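Local coordinates for protein-glutamine gamma-glutamyltransferase 2 (Pagrus major, PDB 1G0D) that is a transglutaminase that probably uses calcium to join glutamine side chains of proteins to lysines or other primary amines, at residues N12-E17 with S41-C46; G227-L232 with A262-V267; A245-T250 with L670-G675; I288-I293 with V335-S340; M508-V513 with I559-L564. One frame throughout, in Å; residues are numbered along the deposited sequence.

Interaction 1 (N12-E17 with S41-C46)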
# COMPACT_ATOMS: atom_id res chain seq x y z
N ASN A 12 -18.85 34.15 1.09
CA ASN A 12 -18.25 33.54 -0.09
C ASN A 12 -16.90 32.98 0.26
O ASN A 12 -16.00 33.76 0.59
CB ASN A 12 -18.07 34.58 -1.16
CG ASN A 12 -17.99 33.98 -2.52
OD1 ASN A 12 -17.44 32.87 -2.71
ND2 ASN A 12 -18.53 34.70 -3.51
N GLY A 13 -16.76 31.65 0.18
CA GLY A 13 -15.52 30.97 0.54
C GLY A 13 -14.44 31.01 -0.50
O GLY A 13 -13.32 30.62 -0.25
N ARG A 14 -14.78 31.51 -1.68
CA ARG A 14 -13.85 31.59 -2.78
C ARG A 14 -13.06 30.27 -2.88
O ARG A 14 -11.84 30.26 -2.80
CB ARG A 14 -12.92 32.79 -2.57
CG ARG A 14 -13.63 34.07 -2.02
CD ARG A 14 -12.81 35.38 -2.08
NE ARG A 14 -11.39 35.16 -2.37
CZ ARG A 14 -10.84 35.36 -3.56
NH1 ARG A 14 -11.57 35.78 -4.60
NH2 ARG A 14 -9.56 35.11 -3.74
N SER A 15 -13.78 29.17 -3.08
CA SER A 15 -13.15 27.86 -3.17
C SER A 15 -12.37 27.58 -4.42
O SER A 15 -11.42 26.82 -4.39
CB SER A 15 -14.17 26.77 -3.00
OG SER A 15 -15.33 27.12 -3.70
N HIS A 16 -12.79 28.14 -5.55
CA HIS A 16 -12.06 27.91 -6.78
C HIS A 16 -10.63 28.44 -6.63
O HIS A 16 -9.66 27.88 -7.16
CB HIS A 16 -12.74 28.64 -7.92
CG HIS A 16 -13.81 27.85 -8.58
ND1 HIS A 16 -15.10 27.80 -8.11
CD2 HIS A 16 -13.78 27.05 -9.67
CE1 HIS A 16 -15.82 26.99 -8.87
NE2 HIS A 16 -15.04 26.53 -9.83
N GLU A 17 -10.53 29.55 -5.90
CA GLU A 17 -9.28 30.23 -5.67
C GLU A 17 -8.48 29.65 -4.51
O GLU A 17 -7.31 29.31 -4.66
CB GLU A 17 -9.57 31.71 -5.43
CG GLU A 17 -10.28 32.38 -6.62
CD GLU A 17 -11.81 32.55 -6.45
OE1 GLU A 17 -12.45 31.71 -5.78
OE2 GLU A 17 -12.36 33.55 -6.99
N SER A 41 -8.71 33.15 2.09
CA SER A 41 -9.55 34.35 2.10
C SER A 41 -10.96 34.15 1.58
O SER A 41 -11.16 33.64 0.49
CB SER A 41 -8.92 35.46 1.28
OG SER A 41 -7.58 35.63 1.66
N ILE A 42 -11.93 34.60 2.36
CA ILE A 42 -13.33 34.47 2.01
C ILE A 42 -13.91 35.86 2.10
O ILE A 42 -13.26 36.74 2.65
CB ILE A 42 -14.04 33.49 3.02
CG1 ILE A 42 -14.06 34.08 4.43
CG2 ILE A 42 -13.26 32.12 3.07
CD1 ILE A 42 -15.13 33.49 5.36
N THR A 43 -15.10 36.08 1.58
CA THR A 43 -15.70 37.42 1.65
C THR A 43 -17.10 37.43 2.24
O THR A 43 -17.83 36.47 2.13
CB THR A 43 -15.83 38.05 0.28
OG1 THR A 43 -16.24 37.05 -0.67
CG2 THR A 43 -14.52 38.66 -0.13
N LEU A 44 -17.45 38.54 2.86
CA LEU A 44 -18.77 38.74 3.44
C LEU A 44 -19.40 39.77 2.52
O LEU A 44 -18.96 40.93 2.55
CB LEU A 44 -18.68 39.45 4.77
CG LEU A 44 -18.50 38.82 6.12
CD1 LEU A 44 -19.25 39.64 7.14
CD2 LEU A 44 -19.00 37.42 6.09
N GLN A 45 -20.38 39.39 1.70
CA GLN A 45 -21.05 40.39 0.86
C GLN A 45 -22.09 41.07 1.72
O GLN A 45 -23.03 40.44 2.20
CB GLN A 45 -21.73 39.77 -0.35
CG GLN A 45 -21.69 40.69 -1.54
CD GLN A 45 -23.05 40.87 -2.20
OE1 GLN A 45 -23.50 40.00 -2.94
NE2 GLN A 45 -23.71 42.02 -1.94
N CYS A 46 -21.92 42.37 1.95
CA CYS A 46 -22.83 43.14 2.77
C CYS A 46 -23.85 43.99 2.00
O CYS A 46 -23.67 44.32 0.82
CB CYS A 46 -22.03 44.00 3.75
SG CYS A 46 -21.01 43.02 4.89
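The last residue of edge strand 8-12 in the N-terminal beta-sandwich, Asn-12, pairs with Thr-43 of strand 40-46 in antiparallel fashion. It is a hydrogen-bonded pair: Asn-12 N donates to Thr-43 O at 2.7 Å, and Thr-43 N to Asn-12 O at 2.7 Å. The two side chains lie side by side on one face of the sheet. The hydroxyl OG1 of Thr-43 comes within 3.1 Å of Asn-12 CB. Thr-43 chi1, 40°, turns OG1 between its backbone N and carbonyl carbon, which places it there.

Beyond the pair the chain leaves the sheet. Gly-13 CA rests on the methyl CG2 of Ile-42 at 3.6 Å. The carboxamide of Asn-12 turns forward along its own chain, and OD1 accepts from Arg-14 N at 3.2 Å. This closes an Asx turn just before helix 15-21, with Arg-14 at the N-cap position. The Arg-14 side chain is bent at chi3 and crosses Thr-43 at about a right angle. The edge of its guanidinium meets Ser-41 O, with a weak bond from NE at 3.2 Å. Asn-18 ND2 is a second donor to that oxygen. Arg-14 NH1 lies 3.4 Å from Glu-17 OE2, an attraction of charges with no N-H aimed at the oxygen. With an alanine at the Arg-14 position, Ser-41 O would probably depend more on Asn-18, and the Glu-17 carboxylate would lose this positive neighbour. Strand, turn and helix follow one another within a few residues: an Asx turn leads from an edge strand of the beta-sandwich into a helix.

Interaction 2 (G227-L232 with A262-V267); sequences GDRGVL and AGVRPV
Leu-232 chi1, -77°, keeps CG beside the backbone N, while Val-267 chi1, 178°, sends CG1 away from its own N, to 4.0 Å from Leu-232 CD2. Leu-232 CD2 also approaches Val-267 CB, at 3.8 Å, and the two side chains cross obliquely. Their backbones form a short parallel bridge between the loops that follow helices 212-223 and 253-261. Val-267 N donates to Val-231 O at 2.8 Å, approaching from above the carbonyl plane. Two CA-H...O contacts flank this bond: Leu-232 CA to Val-267 O and Pro-266 CA to Gly-230 O, both 3.4 Å.

The ring of Pro-266 fills the bend of the other loop. Its CG lies 3.6 Å from Gly-227 O, and its CD 3.6 Å from Asp-228 O. A glycine in place of Pro-266 would remove the ring and would probably leave a gap beside these carbonyls and a more mobile backbone. Farther out, Val-264 CG1 touches Arg-229 CB at 3.9 Å, while the charged end of Arg-229 turns to Asn-194. Leu-232 also packs on Val-274 and Phe-275 of helix 272-286. One conventional hydrogen bond spans the two loops, so their fit relies largely on apolar packing and on carbonyl oxygens facing C-H groups.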
# COMPACT_ATOMS: atom_id res chain seq x y z
N GLY A 227 -11.91 -5.39 13.20
CA GLY A 227 -12.90 -6.34 12.70
C GLY A 227 -14.36 -5.94 12.52
O GLY A 227 -15.03 -6.49 11.62
N ASP A 228 -14.88 -5.03 13.33
CA ASP A 228 -16.27 -4.68 13.15
C ASP A 228 -16.51 -3.49 12.22
O ASP A 228 -17.54 -3.42 11.56
CB ASP A 228 -16.96 -4.51 14.50
CG ASP A 228 -16.15 -3.73 15.46
OD1 ASP A 228 -15.02 -4.18 15.77
OD2 ASP A 228 -16.64 -2.67 15.92
N ARG A 229 -15.55 -2.57 12.14
CA ARG A 229 -15.73 -1.45 11.22
C ARG A 229 -14.56 -1.22 10.32
O ARG A 229 -14.55 -0.25 9.59
CB ARG A 229 -16.02 -0.19 11.99
CG ARG A 229 -17.39 -0.19 12.63
CD ARG A 229 -17.70 1.16 13.30
NE ARG A 229 -18.61 0.98 14.42
CZ ARG A 229 -19.65 1.77 14.68
NH1 ARG A 229 -19.91 2.79 13.89
NH2 ARG A 229 -20.44 1.54 15.73
N GLY A 230 -13.59 -2.12 10.33
CA GLY A 230 -12.40 -1.95 9.51
C GLY A 230 -12.80 -1.75 8.09
O GLY A 230 -13.96 -1.91 7.76
N VAL A 231 -11.85 -1.41 7.22
CA VAL A 231 -12.23 -1.19 5.84
C VAL A 231 -12.27 -2.46 5.02
O VAL A 231 -13.13 -2.61 4.14
CB VAL A 231 -11.29 -0.19 5.17
CG1 VAL A 231 -11.53 -0.09 3.59
CG2 VAL A 231 -11.48 1.10 5.85
N LEU A 232 -11.34 -3.38 5.30
CA LEU A 232 -11.28 -4.63 4.55
C LEU A 232 -11.21 -5.84 5.44
O LEU A 232 -10.72 -5.80 6.57
CB LEU A 232 -10.03 -4.65 3.67
CG LEU A 232 -10.01 -3.85 2.38
CD1 LEU A 232 -8.56 -3.57 2.00
CD2 LEU A 232 -10.72 -4.64 1.28
N ALA A 262 -22.12 0.68 2.04
CA ALA A 262 -22.74 -0.39 2.84
C ALA A 262 -22.95 -0.08 4.30
O ALA A 262 -23.31 -0.97 5.05
CB ALA A 262 -21.90 -1.65 2.75
N GLY A 263 -22.71 1.15 4.71
CA GLY A 263 -22.87 1.53 6.10
C GLY A 263 -21.63 1.19 6.92
O GLY A 263 -21.73 0.76 8.05
N VAL A 264 -20.45 1.42 6.36
CA VAL A 264 -19.24 1.09 7.08
C VAL A 264 -19.30 -0.43 7.41
O VAL A 264 -19.73 -0.88 8.49
CB VAL A 264 -19.14 1.98 8.33
CG1 VAL A 264 -17.94 1.61 9.15
CG2 VAL A 264 -18.98 3.41 7.89
N ARG A 265 -18.85 -1.21 6.43
CA ARG A 265 -18.85 -2.64 6.51
C ARG A 265 -17.60 -3.22 5.88
O ARG A 265 -17.43 -3.09 4.67
CB ARG A 265 -20.05 -3.13 5.74
CG ARG A 265 -21.08 -3.76 6.56
CD ARG A 265 -21.93 -4.59 5.65
NE ARG A 265 -23.16 -5.03 6.30
CZ ARG A 265 -24.24 -4.27 6.47
NH1 ARG A 265 -25.30 -4.77 7.09
NH2 ARG A 265 -24.26 -3.01 6.04
N PRO A 266 -16.74 -3.91 6.66
CA PRO A 266 -15.52 -4.49 6.09
C PRO A 266 -15.78 -5.07 4.71
O PRO A 266 -16.76 -5.76 4.50
CB PRO A 266 -15.13 -5.56 7.11
CG PRO A 266 -15.50 -4.95 8.39
CD PRO A 266 -16.83 -4.22 8.11
N VAL A 267 -14.90 -4.77 3.76
CA VAL A 267 -15.05 -5.24 2.40
C VAL A 267 -14.35 -6.55 2.20
O VAL A 267 -13.23 -6.72 2.68
CB VAL A 267 -14.46 -4.20 1.44
CG1 VAL A 267 -14.55 -4.68 0.01
CG2 VAL A 267 -15.17 -2.87 1.64

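Interaction 3 (A245-T250 with L670-G675)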
# COMPACT_ATOMS: atom_id res chain seq x y z
N ALA A 245 -12.01 -11.41 -4.83
CA ALA A 245 -10.70 -11.90 -4.49
C ALA A 245 -9.73 -10.72 -4.49
O ALA A 245 -9.81 -9.84 -5.36
CB ALA A 245 -10.26 -12.93 -5.50
N PRO A 246 -8.80 -10.69 -3.52
CA PRO A 246 -7.81 -9.61 -3.42
C PRO A 246 -7.04 -9.29 -4.70
O PRO A 246 -6.77 -8.13 -4.98
CB PRO A 246 -6.89 -10.10 -2.30
CG PRO A 246 -7.77 -10.89 -1.45
CD PRO A 246 -8.66 -11.64 -2.41
N TYR A 247 -6.69 -10.31 -5.47
CA TYR A 247 -5.91 -10.09 -6.68
C TYR A 247 -6.70 -9.41 -7.82
O TYR A 247 -6.15 -9.11 -8.88
CB TYR A 247 -5.33 -11.43 -7.15
CG TYR A 247 -6.35 -12.27 -7.83
CD1 TYR A 247 -7.12 -13.18 -7.10
CD2 TYR A 247 -6.62 -12.12 -9.19
CE1 TYR A 247 -8.14 -13.91 -7.71
CE2 TYR A 247 -7.63 -12.84 -9.81
CZ TYR A 247 -8.40 -13.74 -9.06
OH TYR A 247 -9.42 -14.45 -9.67
N ARG A 248 -7.98 -9.15 -7.56
CA ARG A 248 -8.87 -8.52 -8.54
C ARG A 248 -8.78 -7.00 -8.59
O ARG A 248 -8.89 -6.40 -9.64
CB ARG A 248 -10.34 -8.87 -8.23
CG ARG A 248 -10.83 -10.24 -8.71
CD ARG A 248 -11.30 -10.21 -10.14
NE ARG A 248 -12.73 -10.46 -10.28
CZ ARG A 248 -13.48 -9.91 -11.23
NH1 ARG A 248 -14.76 -10.18 -11.29
NH2 ARG A 248 -12.94 -9.06 -12.12
N TRP A 249 -8.61 -6.36 -7.45
CA TRP A 249 -8.60 -4.92 -7.43
C TRP A 249 -7.47 -4.23 -8.13
O TRP A 249 -6.31 -4.61 -8.01
CB TRP A 249 -8.66 -4.42 -5.99
CG TRP A 249 -9.60 -5.14 -5.05
CD1 TRP A 249 -9.22 -6.00 -4.07
CD2 TRP A 249 -11.00 -4.91 -4.86
NE1 TRP A 249 -10.28 -6.30 -3.27
CE2 TRP A 249 -11.40 -5.65 -3.71
CE3 TRP A 249 -11.97 -4.14 -5.52
CZ2 TRP A 249 -12.72 -5.66 -3.21
CZ3 TRP A 249 -13.29 -4.14 -5.02
CH2 TRP A 249 -13.65 -4.90 -3.86
N THR A 250 -7.81 -3.17 -8.86
CA THR A 250 -6.82 -2.36 -9.57
C THR A 250 -6.73 -0.96 -8.95
O THR A 250 -6.00 -0.11 -9.45
CB THR A 250 -7.16 -2.23 -11.04
OG1 THR A 250 -8.58 -2.13 -11.22
CG2 THR A 250 -6.65 -3.44 -11.77
N LEU A 670 -8.77 -18.69 -16.07
CA LEU A 670 -7.71 -17.66 -16.20
C LEU A 670 -7.99 -16.54 -15.24
O LEU A 670 -8.98 -15.79 -15.39
CB LEU A 670 -7.65 -17.07 -17.59
CG LEU A 670 -6.31 -17.13 -18.33
CD1 LEU A 670 -6.12 -15.84 -19.09
CD2 LEU A 670 -5.17 -17.38 -17.42
N LYS A 671 -7.11 -16.43 -14.24
CA LYS A 671 -7.27 -15.41 -13.23
C LYS A 671 -6.00 -14.61 -13.13
O LYS A 671 -4.93 -15.12 -13.49
CB LYS A 671 -7.58 -16.06 -11.87
CG LYS A 671 -8.50 -17.27 -11.89
CD LYS A 671 -8.67 -17.89 -10.51
CE LYS A 671 -10.15 -17.97 -10.15
NZ LYS A 671 -10.94 -16.83 -10.76
N ASP A 672 -6.13 -13.37 -12.63
CA ASP A 672 -4.99 -12.49 -12.41
C ASP A 672 -4.46 -12.00 -13.76
O ASP A 672 -3.29 -12.17 -14.10
CB ASP A 672 -3.93 -13.29 -11.61
CG ASP A 672 -3.02 -12.42 -10.76
OD1 ASP A 672 -1.81 -12.74 -10.66
OD2 ASP A 672 -3.50 -11.43 -10.17
N VAL A 673 -5.32 -11.41 -14.57
CA VAL A 673 -4.86 -10.90 -15.85
C VAL A 673 -5.03 -9.37 -15.94
O VAL A 673 -6.15 -8.86 -15.88
CB VAL A 673 -5.61 -11.60 -17.02
CG1 VAL A 673 -5.10 -11.09 -18.34
CG2 VAL A 673 -5.42 -13.11 -16.92
N LYS A 674 -3.91 -8.65 -16.10
CA LYS A 674 -3.91 -7.19 -16.15
C LYS A 674 -3.36 -6.47 -17.39
O LYS A 674 -2.71 -7.05 -18.28
CB LYS A 674 -3.18 -6.61 -14.94
CG LYS A 674 -3.09 -7.50 -13.73
CD LYS A 674 -4.45 -7.63 -13.14
CE LYS A 674 -4.40 -7.91 -11.68
NZ LYS A 674 -5.72 -7.56 -11.09
N GLY A 675 -3.61 -5.16 -17.37
CA GLY A 675 -3.17 -4.25 -18.41
C GLY A 675 -3.33 -2.80 -17.94
O GLY A 675 -4.19 -2.54 -17.07
O HOH W 1 -4.43 -5.18 -9.61
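Tyr-247 reaches Lys-671 and Asp-672 with its ring. Its CG sits between the backbone N and the carbonyl carbon, chi1 77°, which swings the ring across to the other segment. There CE2 lies 3.2 Å from Asp-672 N, and CD2 lies 3.3 Å from Asp-672 OD2. The Asp-672 carboxylate stands almost perpendicular to the ring, 84° between the planes. Its other oxygen, OD1, forms a salt bridge with Arg-171. Lys-671 is bent at chi3 and chi4 and curls round the phenol oxygen: CB is 3.3 Å and NZ 3.0 Å from Tyr-247 OH. Both polar ends bind Asp-666, the lysine by a salt bridge and the tyrosine by a hydrogen bond.

The contact joins the catalytic core to the second C-terminal beta-barrel, an Ig-like domain whose strand 673-682 starts here. Segments 245-250 and 670-675 are separated by 419 residues of sequence.

Lys-674 reaches back to the core from that strand. Its chain bends at chi2, -70°, and NZ donates to Tyr-247 O at 2.7 Å, in the carbonyl plane. NZ also donates to a water at 3.1 Å, which in turn donates to Trp-249 O. Asp-664 forms a salt bridge with the same ammonium, and its other oxygen pairs with Arg-248 NH2. The Arg-248 chain lies over one face of the Tyr-247 ring, with CG 4.2 Å above the plane and toward the rim.

Interaction 4 (I288-I293 with V335-S340); sequences IPTRPI and VESWMS. With SO4 (sulfate ion), chain B.
Glu-336 OE1 accepts two bonds from one guanidinium, Arg-291 NH2 at 2.8 Å and Arg-291 NE at 2.9 Å. This side-on salt bridge links neighbouring strands of the antiparallel sheet in the catalytic core, 290-298 and 329-339. The two residues form a hydrogen-bonded pair, so their backbones are joined as well. Both side chains lie alongside each other, pointing the same way. The carboxylate is turned 57° from the guanidinium plane, and the shared oxygen stays near that plane. Arg-291 is extended from CG to NE. Its far edge binds a sulfate, probably from the crystallisation liquor: NH1 donates to O4 at 3.1 Å. Trp-351 makes a cation-pi contact with Arg-291 and also bonds the sulfate. Ile-293 CG2 packs on Glu-336 CD at 3.7 Å.

Thr-290 and Ser-337 pair on the other face, against helix 272-286. Ser-337 OG donates to Thr-290 OG1 at 3.1 Å, and Thr-290 OG1 donates to Ile-288 O at 2.9 Å. This short chain of bonds probably fixes the rotation of both hydroxyls. Thr-290 CG2 meets Val-335 CG1. Where the pairing ends, Trp-338 N bonds Pro-289 O, and Pro-289 CB rests 3.6 Å from Trp-338 CB.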
# COMPACT_ATOMS: atom_id res chain seq x y z
N ILE A 288 -0.73 13.37 4.22
CA ILE A 288 0.53 12.88 4.77
C ILE A 288 1.29 12.19 3.66
O ILE A 288 0.77 11.26 3.06
CB ILE A 288 0.28 11.90 5.95
CG1 ILE A 288 -0.57 12.58 7.04
CG2 ILE A 288 1.59 11.46 6.56
CD1 ILE A 288 -0.83 11.73 8.29
N PRO A 289 2.51 12.65 3.34
CA PRO A 289 3.32 12.03 2.28
C PRO A 289 3.46 10.50 2.50
O PRO A 289 3.93 10.05 3.56
CB PRO A 289 4.64 12.77 2.38
CG PRO A 289 4.32 14.01 3.03
CD PRO A 289 3.20 13.79 3.95
N THR A 290 3.07 9.70 1.50
CA THR A 290 3.08 8.23 1.64
C THR A 290 3.48 7.43 0.38
O THR A 290 3.17 7.81 -0.76
CB THR A 290 1.65 7.78 2.13
OG1 THR A 290 1.33 8.45 3.35
CG2 THR A 290 1.54 6.28 2.34
N ARG A 291 4.18 6.32 0.56
CA ARG A 291 4.52 5.48 -0.59
C ARG A 291 4.51 4.01 -0.21
O ARG A 291 5.06 3.61 0.82
CB ARG A 291 5.89 5.81 -1.14
CG ARG A 291 6.95 5.94 -0.10
CD ARG A 291 8.29 6.15 -0.74
NE ARG A 291 9.34 6.13 0.25
CZ ARG A 291 10.59 6.49 0.01
NH1 ARG A 291 10.95 6.90 -1.20
NH2 ARG A 291 11.49 6.42 0.99
N PRO A 292 3.85 3.17 -1.02
CA PRO A 292 3.82 1.74 -0.71
C PRO A 292 5.17 1.10 -0.91
O PRO A 292 5.73 1.20 -2.01
CB PRO A 292 2.80 1.18 -1.69
CG PRO A 292 2.03 2.37 -2.12
CD PRO A 292 3.02 3.47 -2.19
N ILE A 293 5.70 0.46 0.14
CA ILE A 293 6.97 -0.24 -0.04
C ILE A 293 6.77 -1.76 0.02
O ILE A 293 5.93 -2.25 0.78
CB ILE A 293 8.08 0.22 0.95
CG1 ILE A 293 8.05 -0.63 2.14
CG2 ILE A 293 8.05 1.69 1.30
CD1 ILE A 293 9.37 -1.26 2.17
N VAL A 335 3.54 0.50 4.11
CA VAL A 335 3.56 1.85 3.63
C VAL A 335 4.52 2.68 4.48
O VAL A 335 4.73 2.38 5.64
CB VAL A 335 2.11 2.32 3.70
CG1 VAL A 335 1.91 3.50 4.62
CG2 VAL A 335 1.63 2.52 2.34
N GLU A 336 5.16 3.68 3.87
CA GLU A 336 6.07 4.57 4.58
C GLU A 336 5.40 5.96 4.57
O GLU A 336 4.96 6.39 3.50
CB GLU A 336 7.40 4.66 3.84
CG GLU A 336 8.60 4.12 4.58
CD GLU A 336 9.80 4.00 3.67
OE1 GLU A 336 10.00 4.87 2.80
OE2 GLU A 336 10.54 3.03 3.82
N SER A 337 5.29 6.63 5.71
CA SER A 337 4.69 7.97 5.75
C SER A 337 5.70 8.97 6.29
O SER A 337 6.40 8.69 7.24
CB SER A 337 3.45 8.02 6.65
OG SER A 337 2.33 7.41 6.05
N TRP A 338 5.77 10.15 5.69
CA TRP A 338 6.70 11.19 6.12
C TRP A 338 6.13 12.06 7.20
O TRP A 338 5.07 12.62 7.03
CB TRP A 338 7.07 12.11 4.95
CG TRP A 338 8.18 13.04 5.29
CD1 TRP A 338 8.08 14.30 5.85
CD2 TRP A 338 9.58 12.80 5.11
NE1 TRP A 338 9.34 14.85 6.01
CE2 TRP A 338 10.28 13.94 5.57
CE3 TRP A 338 10.33 11.72 4.60
CZ2 TRP A 338 11.68 14.02 5.53
CZ3 TRP A 338 11.72 11.80 4.57
CH2 TRP A 338 12.37 12.94 5.03
N MET A 339 6.86 12.18 8.29
CA MET A 339 6.45 13.03 9.40
C MET A 339 7.60 13.11 10.41
O MET A 339 8.46 12.24 10.44
CB MET A 339 5.24 12.44 10.09
CG MET A 339 5.51 11.17 10.87
SD MET A 339 3.93 10.42 11.32
CE MET A 339 3.47 9.73 9.86
N SER A 340 7.61 14.17 11.21
CA SER A 340 8.61 14.31 12.23
C SER A 340 8.05 13.66 13.51
O SER A 340 6.84 13.71 13.79
CB SER A 340 8.91 15.78 12.45
OG SER A 340 7.87 16.38 13.18
S SO4 B . 14.06 9.06 0.03
O1 SO4 B . 14.29 8.47 1.26
O2 SO4 B . 13.09 10.08 0.21
O3 SO4 B . 15.27 9.71 -0.22
O4 SO4 B . 13.81 8.05 -0.97

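Interaction 5 (M508-V513 with I559-L564)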
# COMPACT_ATOMS: atom_id res chain seq x y z
N MET A 508 15.05 -33.28 -5.22
CA MET A 508 14.34 -32.13 -5.78
C MET A 508 12.84 -32.29 -5.64
O MET A 508 12.30 -33.37 -5.86
CB MET A 508 14.66 -31.98 -7.26
CG MET A 508 16.05 -32.35 -7.62
SD MET A 508 16.03 -32.52 -9.39
CE MET A 508 16.89 -34.10 -9.62
N LEU A 509 12.15 -31.22 -5.26
CA LEU A 509 10.69 -31.26 -5.14
C LEU A 509 10.12 -30.03 -5.78
O LEU A 509 10.75 -28.99 -5.83
CB LEU A 509 10.21 -31.21 -3.70
CG LEU A 509 10.80 -31.79 -2.43
CD1 LEU A 509 12.19 -31.23 -2.12
CD2 LEU A 509 9.80 -31.45 -1.30
N ALA A 510 8.88 -30.13 -6.22
CA ALA A 510 8.23 -29.00 -6.82
C ALA A 510 6.81 -29.06 -6.28
O ALA A 510 6.08 -30.03 -6.52
CB ALA A 510 8.25 -29.14 -8.31
N MET A 511 6.43 -28.05 -5.50
CA MET A 511 5.10 -28.00 -4.90
C MET A 511 4.49 -26.66 -5.17
O MET A 511 5.21 -25.68 -5.26
CB MET A 511 5.22 -28.16 -3.39
CG MET A 511 5.56 -26.86 -2.72
SD MET A 511 6.55 -27.06 -1.22
CE MET A 511 7.78 -28.21 -1.88
N ALA A 512 3.17 -26.59 -5.29
CA ALA A 512 2.50 -25.32 -5.52
C ALA A 512 2.55 -24.55 -4.20
O ALA A 512 2.67 -25.15 -3.12
CB ALA A 512 1.07 -25.54 -5.95
N VAL A 513 2.45 -23.22 -4.28
CA VAL A 513 2.54 -22.36 -3.10
C VAL A 513 1.70 -21.07 -3.26
O VAL A 513 1.17 -20.77 -4.36
CB VAL A 513 4.03 -21.99 -2.92
CG1 VAL A 513 4.24 -20.55 -3.21
CG2 VAL A 513 4.52 -22.37 -1.55
N ILE A 559 5.00 -21.81 -8.09
CA ILE A 559 5.55 -23.12 -7.84
C ILE A 559 6.88 -22.99 -7.13
O ILE A 559 7.85 -22.46 -7.68
CB ILE A 559 5.73 -23.90 -9.18
CG1 ILE A 559 4.35 -24.37 -9.68
CG2 ILE A 559 6.67 -25.09 -9.00
CD1 ILE A 559 4.33 -24.78 -11.11
N ARG A 560 6.94 -23.46 -5.90
CA ARG A 560 8.19 -23.38 -5.15
C ARG A 560 9.03 -24.62 -5.42
O ARG A 560 8.62 -25.72 -5.08
CB ARG A 560 7.88 -23.28 -3.67
CG ARG A 560 9.05 -22.88 -2.79
CD ARG A 560 8.53 -22.53 -1.42
NE ARG A 560 7.94 -21.20 -1.39
CZ ARG A 560 7.44 -20.62 -0.29
NH1 ARG A 560 6.92 -19.40 -0.35
NH2 ARG A 560 7.47 -21.27 0.87
N VAL A 561 10.19 -24.46 -6.05
CA VAL A 561 11.07 -25.59 -6.31
C VAL A 561 12.18 -25.57 -5.28
O VAL A 561 12.70 -24.50 -4.96
CB VAL A 561 11.70 -25.48 -7.70
CG1 VAL A 561 12.65 -26.64 -7.95
CG2 VAL A 561 10.60 -25.44 -8.75
N LYS A 562 12.52 -26.73 -4.72
CA LYS A 562 13.59 -26.85 -3.72
C LYS A 562 14.59 -27.93 -4.10
O LYS A 562 14.25 -28.91 -4.72
CB LYS A 562 13.01 -27.19 -2.35
CG LYS A 562 11.95 -26.23 -1.90
CD LYS A 562 11.48 -26.58 -0.49
CE LYS A 562 10.47 -25.59 0.05
NZ LYS A 562 10.33 -25.78 1.52
N ALA A 563 15.83 -27.75 -3.73
CA ALA A 563 16.79 -28.78 -4.08
C ALA A 563 17.68 -28.95 -2.88
O ALA A 563 18.05 -27.97 -2.23
CB ALA A 563 17.61 -28.36 -5.30
N LEU A 564 17.96 -30.20 -2.54
CA LEU A 564 18.82 -30.52 -1.40
C LEU A 564 19.98 -31.26 -2.01
O LEU A 564 19.80 -32.06 -2.92
CB LEU A 564 18.08 -31.45 -0.44
CG LEU A 564 18.26 -31.35 1.07
CD1 LEU A 564 19.11 -32.50 1.53
CD2 LEU A 564 18.84 -30.02 1.47
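Backbone hydrogen bonds join Leu-509 with Lys-562 and Met-511 with Arg-560. Both are antiparallel hydrogen-bonded pairs. Leu-509 N donates to Lys-562 O at 3.2 Å, and Lys-562 N returns to Leu-509 O at 3.1 Å. Met-511 N donates to Arg-560 O at 3.2 Å, and Arg-560 N to Met-511 O at 2.9 Å. CA-H...O contacts lie beside them, among them Val-561 CA to Leu-509 O.

Apolar packing differs on the two faces. Ala-510 CB sits near the methyls CG2 of both Ile-559 and Val-561, and strands 488-496 and 536-544 supply further partners on this face. Leu-509 and Met-511 lie on the other face with the aliphatic chain of Lys-562. Leu-509 CD1 approaches Lys-562 CB at 4.1 Å. Bends at chi2 and chi3 fold the Met-511 chain over and bring CE to Lys-562 CE at 4.2 Å.

The strands 502-513 and 558-566 are neighbours in the first C-terminal beta-barrel of the transglutaminase fold. Their axes here run 151° apart.

The charged groups stand on the face of Leu-509 and Met-511. Val-513 CG2 lies 3.6 Å above the centre of the Arg-560 guanidinium, over one of its faces. Arg-560 bends at chi3, -78°, and its nitrogens have polar partners: NE bonds Asn-579, NH1 bonds Ser-517 and Asn-330, and NH2 forms a salt bridge with Asp-326. These bonds probably hold the guanidinium against turning. Asn-579 is probably part of the GTP site. Lys-562, extended beyond CG, brings NZ to Asp-326 too, so that one carboxylate probably balances two positive charges.

In the fold
Interactions 1 and 5 lie on opposite sides of the chain's centre, with centres 66 Å apart. Interactions 2, 3 and 4 lie between them. Interactions 2 and 3 touch directly, where Val-267 CG1 packs on Trp-249 CZ2 at 3.8 Å. Three contacts lie near the active site or Tyr-515. In interaction 2 the side chain of Leu-232 is about 10 Å from that of the catalytic Cys-272. In interaction 4 the side chain of Val-335 is about 7 Å from that of Asp-355. In interaction 3 the side chain of Tyr-247 is about 8 Å from that of Tyr-515, which is important for activity. Interactions 3 and 5 approach to about 11 Å between nearest atoms.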